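Succinylglutamate desuccinylase/aspartoacylase (Ruegeria sp. TM1040, PDB 3NA6) probably hydrolyses the amide bond of an N-acylated amino acid, in the manner of zinc-dependent succinylglutamate desuccinylases and aspartoacylases. Local coordinates at residues His20-Leu25 with Met38-Val43; Asp152-Ala157 with Ile272-Pro277; Met175-Ala180 with Gly241-Asp246; Ser262-Leu267 with Ala296-Arg301. All blocks are in the same frame, centred on the assembly; numbering follows the deposited sequence.

Interaction 1: His20-Leu25 with Met38-Val43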
loop_
_atom_site.group_PDB
_atom_site.type_symbol
_atom_site.label_atom_id
_atom_site.label_comp_id
_atom_site.label_asym_id
_atom_site.label_seq_id
_atom_site.Cartn_x
_atom_site.Cartn_y
_atom_site.Cartn_z
ATOM N N HIS A 20 16.759 -4.264 -33.670
ATOM C CA HIS A 20 16.284 -4.426 -32.302
ATOM C C HIS A 20 16.140 -3.046 -31.682
ATOM O O HIS A 20 17.080 -2.243 -31.684
ATOM C CB HIS A 20 17.287 -5.215 -31.450
ATOM C CG HIS A 20 17.715 -6.531 -32.040
ATOM N ND1 HIS A 20 16.850 -7.597 -32.208
ATOM C CD2 HIS A 20 18.940 -6.976 -32.422
ATOM C CE1 HIS A 20 17.520 -8.624 -32.700
ATOM N NE2 HIS A 20 18.791 -8.280 -32.832
ATOM N N GLY A 21 14.968 -2.771 -31.138
ATOM C CA GLY A 21 14.724 -1.493 -30.514
ATOM C C GLY A 21 13.474 -1.493 -29.684
ATOM O O GLY A 21 13.181 -2.487 -29.017
ATOM N N PHE A 22 12.761 -0.359 -29.710
ATOM C CA PHE A 22 11.623 -0.125 -28.835
ATOM C C PHE A 22 10.511 0.636 -29.515
ATOM O O PHE A 22 10.755 1.423 -30.399
ATOM C CB PHE A 22 12.043 0.656 -27.582
ATOM C CG PHE A 22 13.256 0.078 -26.908
ATOM C CD1 PHE A 22 13.133 -0.982 -26.013
ATOM C CD2 PHE A 22 14.524 0.527 -27.241
ATOM C CE1 PHE A 22 14.254 -1.561 -25.449
ATOM C CE2 PHE A 22 15.644 -0.062 -26.676
ATOM C CZ PHE A 22 15.491 -1.098 -25.776
ATOM N N LEU A 23 9.281 0.365 -29.091
ATOM C CA LEU A 23 8.180 1.267 -29.319
ATOM C C LEU A 23 8.138 2.237 -28.125
ATOM O O LEU A 23 7.848 1.846 -26.984
ATOM C CB LEU A 23 6.872 0.470 -29.406
ATOM C CG LEU A 23 6.849 -0.625 -30.487
ATOM C CD1 LEU A 23 5.504 -1.313 -30.519
ATOM C CD2 LEU A 23 7.187 -0.070 -31.847
ATOM N N LYS A 24 8.480 3.481 -28.373
ATOM C CA LYS A 24 8.446 4.505 -27.342
ATOM C C LYS A 24 7.059 5.106 -27.196
ATOM O O LYS A 24 6.548 5.801 -28.087
ATOM C CB LYS A 24 9.462 5.590 -27.671
ATOM C CG LYS A 24 9.724 6.624 -26.572
ATOM C CD LYS A 24 11.006 7.457 -26.944
ATOM C CE LYS A 24 10.770 8.959 -26.951
ATOM N NZ LYS A 24 9.535 9.515 -27.611
ATOM N N LEU A 25 6.439 4.811 -26.068
ATOM C CA LEU A 25 5.113 5.337 -25.759
ATOM C C LEU A 25 5.308 6.375 -24.681
ATOM O O LEU A 25 5.653 6.023 -23.554
ATOM C CB LEU A 25 4.239 4.181 -25.275
ATOM C CG LEU A 25 2.883 4.412 -24.637
ATOM C CD1 LEU A 25 2.089 5.332 -25.504
ATOM C CD2 LEU A 25 2.248 3.023 -24.473
HETATM N N MSE A 38 9.028 1.862 -22.840
HETATM C CA MSE A 38 9.880 1.426 -23.933
HETATM C C MSE A 38 9.599 -0.050 -24.264
HETATM O O MSE A 38 10.200 -0.947 -23.694
HETATM C CB MSE A 38 11.355 1.631 -23.542
HETATM C CG MSE A 38 11.684 3.071 -23.186
HETATM SE SE MSE A 38 11.738 4.214 -24.784
HETATM C CE MSE A 38 13.615 3.896 -25.235
ATOM N N ILE A 39 8.680 -0.301 -25.197
ATOM C CA ILE A 39 8.248 -1.684 -25.467
ATOM C C ILE A 39 9.256 -2.394 -26.402
ATOM O O ILE A 39 9.429 -1.955 -27.516
ATOM C CB ILE A 39 6.866 -1.707 -26.133
ATOM C CG1 ILE A 39 5.858 -0.961 -25.274
ATOM C CG2 ILE A 39 6.397 -3.156 -26.365
ATOM C CD1 ILE A 39 4.458 -0.954 -25.871
ATOM N N PRO A 40 9.891 -3.509 -25.974
ATOM C CA PRO A 40 10.897 -4.104 -26.864
ATOM C C PRO A 40 10.279 -4.629 -28.132
ATOM O O PRO A 40 9.171 -5.155 -28.109
ATOM C CB PRO A 40 11.468 -5.246 -26.033
ATOM C CG PRO A 40 11.333 -4.725 -24.633
ATOM C CD PRO A 40 9.932 -4.160 -24.660
ATOM N N ILE A 41 11.004 -4.467 -29.232
ATOM C CA ILE A 41 10.554 -4.940 -30.522
ATOM C C ILE A 41 11.766 -5.315 -31.365
ATOM O O ILE A 41 12.802 -4.666 -31.290
ATOM C CB ILE A 41 9.661 -3.880 -31.234
ATOM C CG1 ILE A 41 9.078 -4.434 -32.559
ATOM C CG2 ILE A 41 10.411 -2.555 -31.437
ATOM C CD1 ILE A 41 7.915 -3.585 -33.075
ATOM N N THR A 42 11.634 -6.394 -32.132
ATOM C CA THR A 42 12.625 -6.770 -33.125
ATOM C C THR A 42 11.912 -6.918 -34.465
ATOM O O THR A 42 10.819 -7.502 -34.542
ATOM C CB THR A 42 13.329 -8.093 -32.762
ATOM O OG1 THR A 42 14.245 -7.880 -31.687
ATOM C CG2 THR A 42 14.104 -8.620 -33.954
ATOM N N VAL A 43 12.503 -6.366 -35.513
ATOM C CA VAL A 43 12.015 -6.588 -36.886
ATOM C C VAL A 43 13.109 -7.280 -37.645
ATOM O O VAL A 43 14.284 -6.847 -37.597
ATOM C CB VAL A 43 11.631 -5.299 -37.607
ATOM C CG1 VAL A 43 11.173 -5.612 -39.056
ATOM C CG2 VAL A 43 10.554 -4.566 -36.802
#

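Interaction 2: Asp152-Ala157 with Ile272-Pro277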
loop_
_atom_site.group_PDB
_atom_site.type_symbol
_atom_site.label_atom_id
_atom_site.label_comp_id
_atom_site.label_asym_id
_atom_site.label_seq_id
_atom_site.Cartn_x
_atom_site.Cartn_y
_atom_site.Cartn_z
ATOM N N ASP A 152 -4.472 -23.208 -15.142
ATOM C CA ASP A 152 -3.574 -24.104 -15.904
ATOM C C ASP A 152 -4.414 -24.864 -16.897
ATOM O O ASP A 152 -5.540 -25.200 -16.606
ATOM C CB ASP A 152 -2.845 -25.018 -14.944
ATOM C CG ASP A 152 -1.573 -25.622 -15.527
ATOM O OD1 ASP A 152 -1.242 -25.373 -16.704
ATOM O OD2 ASP A 152 -0.934 -26.404 -14.787
ATOM N N PHE A 153 -3.877 -25.058 -18.095
ATOM C CA PHE A 153 -4.567 -25.691 -19.200
ATOM C C PHE A 153 -3.706 -26.796 -19.783
ATOM O O PHE A 153 -2.480 -26.699 -19.765
ATOM C CB PHE A 153 -4.776 -24.690 -20.342
ATOM C CG PHE A 153 -5.798 -23.651 -20.084
ATOM C CD1 PHE A 153 -5.447 -22.444 -19.537
ATOM C CD2 PHE A 153 -7.118 -23.843 -20.467
ATOM C CE1 PHE A 153 -6.386 -21.460 -19.340
ATOM C CE2 PHE A 153 -8.066 -22.837 -20.267
ATOM C CZ PHE A 153 -7.676 -21.644 -19.697
ATOM N N VAL A 154 -4.334 -27.827 -20.355
ATOM C CA VAL A 154 -3.600 -28.710 -21.248
ATOM C C VAL A 154 -3.087 -27.834 -22.399
ATOM O O VAL A 154 -3.754 -26.866 -22.769
ATOM C CB VAL A 154 -4.452 -29.893 -21.788
ATOM C CG1 VAL A 154 -4.819 -30.836 -20.641
ATOM C CG2 VAL A 154 -5.697 -29.407 -22.512
ATOM N N PRO A 155 -1.902 -28.164 -22.975
ATOM C CA PRO A 155 -1.338 -27.229 -23.959
ATOM C C PRO A 155 -1.985 -27.352 -25.315
ATOM O O PRO A 155 -1.779 -28.363 -25.992
ATOM C CB PRO A 155 0.131 -27.600 -23.994
ATOM C CG PRO A 155 0.153 -29.111 -23.597
ATOM C CD PRO A 155 -0.968 -29.248 -22.611
ATOM N N PHE A 156 -2.808 -26.359 -25.693
ATOM C CA PHE A 156 -3.475 -26.397 -27.010
ATOM C C PHE A 156 -3.184 -25.203 -27.920
ATOM O O PHE A 156 -2.847 -24.102 -27.469
ATOM C CB PHE A 156 -4.996 -26.685 -26.908
ATOM C CG PHE A 156 -5.789 -25.626 -26.226
ATOM C CD1 PHE A 156 -6.205 -24.499 -26.912
ATOM C CD2 PHE A 156 -6.150 -25.755 -24.899
ATOM C CE1 PHE A 156 -6.975 -23.513 -26.266
ATOM C CE2 PHE A 156 -6.909 -24.779 -24.266
ATOM C CZ PHE A 156 -7.314 -23.662 -24.954
ATOM N N ALA A 157 -3.285 -25.448 -29.217
ATOM C CA ALA A 157 -3.427 -24.362 -30.199
ATOM C C ALA A 157 -4.916 -24.295 -30.556
ATOM O O ALA A 157 -5.582 -25.353 -30.643
ATOM C CB ALA A 157 -2.601 -24.665 -31.417
ATOM N N ILE A 272 -8.353 -34.955 -9.951
ATOM C CA ILE A 272 -7.656 -35.551 -11.097
ATOM C C ILE A 272 -6.762 -34.453 -11.691
ATOM O O ILE A 272 -7.003 -33.261 -11.472
ATOM C CB ILE A 272 -8.617 -36.132 -12.181
ATOM C CG1 ILE A 272 -9.309 -35.020 -12.961
ATOM C CG2 ILE A 272 -9.623 -37.194 -11.581
ATOM C CD1 ILE A 272 -10.185 -34.159 -12.155
ATOM N N ASP A 273 -5.738 -34.837 -12.432
ATOM C CA ASP A 273 -4.823 -33.857 -12.995
ATOM C C ASP A 273 -5.080 -33.609 -14.474
ATOM O O ASP A 273 -5.868 -34.313 -15.096
ATOM C CB ASP A 273 -3.380 -34.277 -12.688
ATOM C CG ASP A 273 -3.068 -34.212 -11.186
ATOM O OD1 ASP A 273 -3.656 -33.321 -10.505
ATOM O OD2 ASP A 273 -2.246 -35.032 -10.689
ATOM N N LEU A 274 -4.423 -32.587 -15.020
ATOM C CA LEU A 274 -4.640 -32.149 -16.389
ATOM C C LEU A 274 -4.464 -33.290 -17.374
ATOM O O LEU A 274 -3.500 -34.041 -17.304
ATOM C CB LEU A 274 -3.705 -30.975 -16.758
ATOM C CG LEU A 274 -4.065 -29.588 -16.216
ATOM C CD1 LEU A 274 -2.974 -28.538 -16.568
ATOM C CD2 LEU A 274 -5.413 -29.143 -16.777
ATOM N N GLY A 275 -5.437 -33.427 -18.269
ATOM C CA GLY A 275 -5.390 -34.434 -19.286
ATOM C C GLY A 275 -5.980 -35.756 -18.873
ATOM O O GLY A 275 -6.210 -36.571 -19.714
ATOM N N GLU A 276 -6.235 -35.964 -17.579
ATOM C CA GLU A 276 -6.725 -37.253 -17.087
ATOM C C GLU A 276 -8.238 -37.376 -17.204
ATOM O O GLU A 276 -8.952 -36.383 -17.145
ATOM C CB GLU A 276 -6.279 -37.474 -15.636
ATOM C CG GLU A 276 -4.786 -37.610 -15.494
ATOM C CD GLU A 276 -4.299 -37.723 -14.042
ATOM O OE1 GLU A 276 -5.111 -37.604 -13.080
ATOM O OE2 GLU A 276 -3.077 -37.931 -13.870
ATOM N N PRO A 277 -8.741 -38.606 -17.386
ATOM C CA PRO A 277 -10.176 -38.822 -17.592
ATOM C C PRO A 277 -11.048 -38.707 -16.327
ATOM O O PRO A 277 -10.581 -38.925 -15.212
ATOM C CB PRO A 277 -10.247 -40.254 -18.154
ATOM C CG PRO A 277 -9.030 -40.925 -17.664
ATOM C CD PRO A 277 -7.977 -39.863 -17.384
#

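Interaction 3: Met175-Ala180 with Gly241-Asp246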
loop_
_atom_site.group_PDB
_atom_site.type_symbol
_atom_site.label_atom_id
_atom_site.label_comp_id
_atom_site.label_asym_id
_atom_site.label_seq_id
_atom_site.Cartn_x
_atom_site.Cartn_y
_atom_site.Cartn_z
HETATM N N MSE A 175 -3.540 -23.686 -37.364
HETATM C CA MSE A 175 -3.594 -24.266 -36.022
HETATM C C MSE A 175 -3.094 -25.691 -36.074
HETATM O O MSE A 175 -2.315 -26.092 -35.207
HETATM C CB MSE A 175 -5.029 -24.178 -35.459
HETATM C CG MSE A 175 -5.225 -24.798 -34.054
HETATM SE SE MSE A 175 -5.519 -26.715 -34.151
HETATM C CE MSE A 175 -7.393 -26.562 -34.731
ATOM N N GLN A 176 -3.537 -26.470 -37.073
ATOM C CA GLN A 176 -2.978 -27.796 -37.285
ATOM C C GLN A 176 -1.463 -27.782 -37.484
ATOM O O GLN A 176 -0.786 -28.671 -36.953
ATOM C CB GLN A 176 -3.596 -28.511 -38.482
ATOM C CG GLN A 176 -5.052 -28.835 -38.316
ATOM C CD GLN A 176 -5.536 -29.783 -39.388
ATOM O OE1 GLN A 176 -5.236 -29.628 -40.583
ATOM N NE2 GLN A 176 -6.284 -30.777 -38.970
ATOM N N ALA A 177 -0.941 -26.831 -38.272
ATOM C CA ALA A 177 0.509 -26.746 -38.478
ATOM C C ALA A 177 1.235 -26.530 -37.145
ATOM O O ALA A 177 2.305 -27.081 -36.943
ATOM C CB ALA A 177 0.880 -25.613 -39.437
ATOM N N PHE A 178 0.668 -25.692 -36.272
ATOM C CA PHE A 178 1.275 -25.422 -34.947
ATOM C C PHE A 178 1.540 -26.736 -34.234
ATOM O O PHE A 178 2.608 -26.935 -33.652
ATOM C CB PHE A 178 0.360 -24.535 -34.080
ATOM C CG PHE A 178 1.046 -23.953 -32.852
ATOM C CD1 PHE A 178 1.156 -24.693 -31.687
ATOM C CD2 PHE A 178 1.548 -22.651 -32.861
ATOM C CE1 PHE A 178 1.776 -24.152 -30.548
ATOM C CE2 PHE A 178 2.166 -22.104 -31.752
ATOM C CZ PHE A 178 2.277 -22.860 -30.574
ATOM N N ASN A 179 0.562 -27.636 -34.314
ATOM C CA ASN A 179 0.707 -29.024 -33.885
ATOM C C ASN A 179 1.039 -29.161 -32.393
ATOM O O ASN A 179 1.976 -29.882 -31.976
ATOM C CB ASN A 179 1.718 -29.742 -34.782
ATOM C CG ASN A 179 1.842 -31.238 -34.483
ATOM O OD1 ASN A 179 2.940 -31.714 -34.207
ATOM N ND2 ASN A 179 0.726 -31.970 -34.529
ATOM N N ALA A 180 0.252 -28.468 -31.580
ATOM C CA ALA A 180 0.388 -28.576 -30.122
ATOM C C ALA A 180 -0.121 -29.959 -29.727
ATOM O O ALA A 180 -0.750 -30.659 -30.541
ATOM C CB ALA A 180 -0.394 -27.460 -29.400
ATOM N N GLY A 241 12.244 -24.968 -44.151
ATOM C CA GLY A 241 12.618 -26.185 -43.425
ATOM C C GLY A 241 11.450 -27.147 -43.362
ATOM O O GLY A 241 10.420 -26.897 -43.964
ATOM N N GLU A 242 11.611 -28.254 -42.644
ATOM C CA GLU A 242 10.529 -29.221 -42.518
ATOM C C GLU A 242 9.889 -29.052 -41.155
ATOM O O GLU A 242 10.562 -28.813 -40.158
ATOM C CB GLU A 242 11.012 -30.666 -42.754
ATOM C CG GLU A 242 11.548 -31.399 -41.530
ATOM C CD GLU A 242 12.355 -32.648 -41.894
ATOM O OE1 GLU A 242 12.624 -32.863 -43.098
ATOM O OE2 GLU A 242 12.729 -33.400 -40.972
HETATM N N MSE A 243 8.570 -29.146 -41.142
HETATM C CA MSE A 243 7.813 -28.978 -39.931
HETATM C C MSE A 243 7.965 -30.199 -39.053
HETATM O O MSE A 243 8.230 -31.273 -39.549
HETATM C CB MSE A 243 6.367 -28.775 -40.301
HETATM C CG MSE A 243 6.147 -27.491 -41.124
HETATM SE SE MSE A 243 4.289 -27.022 -41.029
HETATM C CE MSE A 243 3.607 -28.667 -41.937
ATOM N N GLN A 244 7.823 -30.029 -37.746
ATOM C CA GLN A 244 7.815 -31.156 -36.831
ATOM C C GLN A 244 6.362 -31.495 -36.654
ATOM O O GLN A 244 5.553 -30.614 -36.321
ATOM C CB GLN A 244 8.411 -30.791 -35.468
ATOM C CG GLN A 244 9.833 -30.219 -35.479
ATOM C CD GLN A 244 10.216 -29.569 -34.126
ATOM O OE1 GLN A 244 10.416 -28.341 -34.041
ATOM N NE2 GLN A 244 10.269 -30.387 -33.061
ATOM N N ILE A 245 6.025 -32.759 -36.881
ATOM C CA ILE A 245 4.667 -33.264 -36.748
ATOM C C ILE A 245 4.632 -34.418 -35.769
ATOM O O ILE A 245 5.241 -35.452 -35.990
ATOM C CB ILE A 245 4.101 -33.759 -38.063
ATOM C CG1 ILE A 245 4.096 -32.630 -39.111
ATOM C CG2 ILE A 245 2.676 -34.308 -37.851
ATOM C CD1 ILE A 245 3.975 -33.130 -40.581
ATOM N N ASP A 246 3.902 -34.231 -34.681
ATOM C CA ASP A 246 3.682 -35.265 -33.694
ATOM C C ASP A 246 2.175 -35.498 -33.567
ATOM O O ASP A 246 1.371 -34.745 -34.115
ATOM C CB ASP A 246 4.251 -34.803 -32.350
ATOM C CG ASP A 246 5.740 -34.537 -32.411
ATOM O OD1 ASP A 246 6.485 -35.505 -32.583
ATOM O OD2 ASP A 246 6.175 -33.371 -32.295
HETATM O O HOH W 1 3.379 -29.537 -38.147
#

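Interaction 4: Ser262-Leu267 with Ala296-Arg301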
loop_
_atom_site.group_PDB
_atom_site.type_symbol
_atom_site.label_atom_id
_atom_site.label_comp_id
_atom_site.label_asym_id
_atom_site.label_seq_id
_atom_site.Cartn_x
_atom_site.Cartn_y
_atom_site.Cartn_z
ATOM N N SER A 262 -16.717 -22.154 -8.063
ATOM C CA SER A 262 -16.779 -22.296 -6.628
ATOM C C SER A 262 -17.745 -21.283 -6.047
ATOM O O SER A 262 -17.749 -20.126 -6.457
ATOM C CB SER A 262 -15.437 -22.080 -5.970
ATOM O OG SER A 262 -15.563 -22.364 -4.591
ATOM N N GLU A 263 -18.520 -21.728 -5.061
ATOM C CA GLU A 263 -19.385 -20.838 -4.284
ATOM C C GLU A 263 -18.800 -20.593 -2.882
ATOM O O GLU A 263 -19.510 -20.092 -1.998
ATOM C CB GLU A 263 -20.804 -21.413 -4.209
ATOM C CG GLU A 263 -21.515 -21.439 -5.568
ATOM C CD GLU A 263 -23.006 -21.837 -5.504
ATOM O OE1 GLU A 263 -23.389 -22.613 -4.611
ATOM O OE2 GLU A 263 -23.792 -21.377 -6.369
ATOM N N HIS A 264 -17.510 -20.937 -2.691
ATOM C CA HIS A 264 -16.861 -20.916 -1.375
ATOM C C HIS A 264 -15.388 -20.552 -1.474
ATOM O O HIS A 264 -14.724 -20.974 -2.396
ATOM C CB HIS A 264 -16.946 -22.302 -0.746
ATOM C CG HIS A 264 -18.340 -22.809 -0.566
ATOM N ND1 HIS A 264 -19.079 -22.570 0.577
ATOM C CD2 HIS A 264 -19.131 -23.541 -1.381
ATOM C CE1 HIS A 264 -20.263 -23.139 0.458
ATOM N NE2 HIS A 264 -20.327 -23.727 -0.722
ATOM N N ASP A 265 -14.882 -19.770 -0.528
ATOM C CA ASP A 265 -13.441 -19.584 -0.379
ATOM C C ASP A 265 -12.940 -20.789 0.388
ATOM O O ASP A 265 -13.567 -21.213 1.358
ATOM C CB ASP A 265 -13.095 -18.352 0.471
ATOM C CG ASP A 265 -13.667 -17.045 -0.093
ATOM O OD1 ASP A 265 -13.679 -16.859 -1.314
ATOM O OD2 ASP A 265 -14.103 -16.193 0.708
ATOM N N GLY A 266 -11.803 -21.318 -0.010
ATOM C CA GLY A 266 -11.124 -22.279 0.827
ATOM C C GLY A 266 -9.872 -22.868 0.238
ATOM O O GLY A 266 -9.295 -22.330 -0.738
ATOM N N LEU A 267 -9.476 -23.971 0.864
ATOM C CA LEU A 267 -8.362 -24.816 0.466
ATOM C C LEU A 267 -8.811 -25.703 -0.688
ATOM O O LEU A 267 -9.710 -26.519 -0.548
ATOM C CB LEU A 267 -7.907 -25.689 1.648
ATOM C CG LEU A 267 -6.738 -26.662 1.428
ATOM C CD1 LEU A 267 -5.528 -25.865 1.002
ATOM C CD2 LEU A 267 -6.425 -27.535 2.669
ATOM N N ALA A 296 -17.160 -31.122 6.821
ATOM C CA ALA A 296 -17.217 -31.783 5.522
ATOM C C ALA A 296 -16.882 -30.773 4.423
ATOM O O ALA A 296 -17.346 -29.628 4.449
ATOM C CB ALA A 296 -18.610 -32.406 5.266
ATOM N N PRO A 297 -16.074 -31.186 3.454
ATOM C CA PRO A 297 -15.683 -30.303 2.344
ATOM C C PRO A 297 -16.829 -30.108 1.367
ATOM O O PRO A 297 -17.750 -30.885 1.395
ATOM C CB PRO A 297 -14.558 -31.077 1.674
ATOM C CG PRO A 297 -14.827 -32.523 1.978
ATOM C CD PRO A 297 -15.603 -32.574 3.270
ATOM N N VAL A 298 -16.795 -29.074 0.531
ATOM C CA VAL A 298 -17.801 -28.899 -0.531
ATOM C C VAL A 298 -17.249 -29.596 -1.738
ATOM O O VAL A 298 -16.076 -29.455 -2.049
ATOM C CB VAL A 298 -18.054 -27.410 -0.853
ATOM C CG1 VAL A 298 -19.065 -27.249 -1.982
ATOM C CG2 VAL A 298 -18.547 -26.666 0.405
ATOM N N GLU A 299 -18.100 -30.330 -2.443
ATOM C CA GLU A 299 -17.665 -31.164 -3.561
ATOM C C GLU A 299 -18.167 -30.655 -4.890
ATOM O O GLU A 299 -19.285 -30.184 -4.984
ATOM C CB GLU A 299 -18.199 -32.591 -3.350
ATOM C CG GLU A 299 -17.692 -33.254 -2.097
ATOM C CD GLU A 299 -18.060 -34.723 -1.983
ATOM O OE1 GLU A 299 -19.152 -35.116 -2.439
ATOM O OE2 GLU A 299 -17.243 -35.476 -1.420
ATOM N N TYR A 300 -17.321 -30.738 -5.916
ATOM C CA TYR A 300 -17.686 -30.366 -7.265
ATOM C C TYR A 300 -17.517 -31.612 -8.145
ATOM O O TYR A 300 -16.439 -32.227 -8.180
ATOM C CB TYR A 300 -16.897 -29.117 -7.716
ATOM C CG TYR A 300 -17.322 -27.900 -6.891
ATOM C CD1 TYR A 300 -18.491 -27.206 -7.211
ATOM C CD2 TYR A 300 -16.620 -27.495 -5.748
ATOM C CE1 TYR A 300 -18.928 -26.116 -6.441
ATOM C CE2 TYR A 300 -17.053 -26.380 -4.963
ATOM C CZ TYR A 300 -18.221 -25.723 -5.306
ATOM O OH TYR A 300 -18.692 -24.629 -4.586
ATOM N N ARG A 301 -18.617 -32.013 -8.793
ATOM C CA ARG A 301 -18.679 -33.262 -9.566
ATOM C C ARG A 301 -18.783 -33.012 -11.070
ATOM O O ARG A 301 -19.266 -31.964 -11.494
ATOM C CB ARG A 301 -19.839 -34.121 -9.073
ATOM C CG ARG A 301 -19.537 -34.703 -7.728
ATOM C CD ARG A 301 -20.592 -35.640 -7.203
ATOM N NE ARG A 301 -20.166 -36.073 -5.875
ATOM C CZ ARG A 301 -19.344 -37.089 -5.644
ATOM N NH1 ARG A 301 -18.887 -37.840 -6.642
ATOM N NH2 ARG A 301 -18.996 -37.363 -4.404
HETATM O O HOH W 2 -21.166 -24.863 -4.409
#

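Interaction 1: His20-Leu25 with Met38-Val43
The imidazole of His20 meets Thr42 at its edge: ND1 lies 2.7 Å from Thr42 OG1, in the ring plane, in a nearly straight hydrogen bond (170°) that either partner could donate. Thr42 CG2 lies close by, 3.4 Å from His20 ND1. The Phe22 ring is approached obliquely, by the carbonyl O atoms of Met38 and Ile39 and by Pro40 CA, while its CD1 lies 4.0 Å from CB of Met38, a selenomethionine. Bent at chi2 and chi3, the Met38 chain carries its CE back to Phe22 and leaves SE 3.6 Å from Lys24 CG. On the other face of the sheet Leu23 CD2 packs on Ile41 CD1 at 3.8 Å, the two side chains crossing at about a right angle. Beneath runs an antiparallel ladder: Gly21 and Ile41 exchange two backbone hydrogen bonds, as do Leu23 and Ile39. Thr42 OG1 also bonds Thr293 of a second subunit, and Lys24 forms a cation-pi contact with Phe261 of a third. The contact zips up the hairpin of strands 17-26 and 36-46; Leu23 meets Tyr129 of helix 122-134, and strand 83-88 continues the sheet beside 36-46, its Ile86 and Val88 touching Ile41.

Interaction 2: Asp152-Ala157 with Ile272-Pro277
Van der Waals contact dominates between Leu274 and the end of strand 151-153. CD1 of Leu274 sets a methyl against the carboxylate of Asp152, 3.4 Å from CG, while CD2 turns to the backbone, 4.0 Å from Val154 N. Asp152 presents its carboxylate here because CG stands opposite the backbone N (chi1 -160°). Val154 adds the apolar part of the patch, its CG1 lying 4.0 Å from Leu274 CB and 3.6 Å from Gly275 N. Hydrogen bonding stays within the 272-277 loop, a type II turn from Asp273 to Glu276 closed by Glu276 N to Asp273 O at 3.0 Å. A second clasp, Asp273 N to Glu276 OE1 at 2.9 Å, is straight (172°) but meets the oxygen from above the carboxylate plane. Gly275, with positive phi, occupies the turn position where a CB would collide with the preceding carbonyl O. An alanine in place of Leu274 is likely to open a gap beside the Asp152 carboxylate and the backbone at Val154, leaving a looser fit. The Asp273 carboxylate bonds backbone N atoms of Ala219 and Arg220 of a second subunit. With no hydrogen bond bridging the two segments, their match rests on shape, and the turn is held by its own bonds and by those of Asp273 to the second subunit.

Interaction 3: Met175-Ala180 with Gly241-Asp246
Just past helix 165-178, Asn179 leaves helical geometry with a positive phi (61°) and faces an extended loop, its CA lying 6.5 Å from the CA of Ile245. Its side-chain amide grips the backbone of the next loop residue, Asp246. Asn179 OD1 accepts Asp246 N at 2.7 Å in a nearly straight bond (173°), and Asn179 ND2 donates to Asp246 O at 2.9 Å, the acceptor lying almost in the amide plane. Both ends of the amide are therefore used on a single residue, which fixes the flip of the group and leaves little ambiguity between its O and N. A chi1 of -175° turns CG away from the backbone N and extends the amide across to the loop. The same OD1 also receives a hydrogen bond from Lys227 NZ, whose charge is salt-bridged to Asp246 OD2 as well, tying the amide and the aspartate to helix 219-235. Further back along the helix the packing is sparse: Ala177 CB rests on SE of Met243, a selenomethionine, at 4.0 Å. Between these two points a water bridges the chains, donating to Ala177 O at 2.9 Å and to Gln244 O at 3.0 Å. Asn231 ND2 bonds Gln244 O too. Two-point pairing of an asparagine amide with the N-H and C=O of one residue copies the hydrogen bonding of a strand neighbour; here it seals the C-terminal end of a helix to the loop leading into strand 249-250, the outermost strand within this chain of the large mixed sheet.

Interaction 4: Ser262-Leu267 with Ala296-Arg301
Tyr300 OH and the ring of His264 mark the close-fitting part of this contact. Glu263 N donates to Tyr300 OH at 2.9 Å, almost in line (172°), and the same oxygen lies at the edge of the imidazole, in its plane, 3.4 Å from His264 CD2. Over one face of that ring sits Val298 CG2, 3.7 Å from the ring centroid and 15° off the normal, a CH-pi contact. The imidazole is thus met by a methyl on a face and a hydroxyl at an edge. With chi1 at -59°, the His264 side chain leans to the backbone N side, which swings the ring over Val298. A glycine in place of His264 would probably leave the Val298 methyl without its aromatic cover and one flank of the tyrosine hydroxyl bare. Behind this, Ser262 OG donates to His264 O at 2.7 Å, bracing the bend of the loop. The looser side is wet: a water beside Tyr300 OH donates to Glu263 OE1 at 3.2 Å. Arg292 of a further subunit packs on His264 and bonds Glu263 O. The contact links strand 298-301, outermost of its sheet within this chain, to the loop entering strand 266-270; between the two strands runs 283-288, whose Val287 touches Tyr300.

Along the chain interaction 1 comes first and closes before the others open; interaction 3 falls between the two segments of interaction 2, and the segments of interactions 2 and 4 alternate. Interactions 2 and 3 touch, with Ala157 against Met175, Phe178 and Ala180, where strand 156-160 meets helix 165-178. Interaction 1 shares the large mixed sheet with strand 156-160, yet its centre is 35 Å from that of interaction 2. Interaction 4 lies in the C-terminal beta region, its centre 45 Å from that of interaction 1, across the chain's centre. Interaction 2 joins the catalytic-domain chain to that beta region, while interactions 1, 2 and 4 also meet other subunits, so three of the four contacts lie where subunits meet.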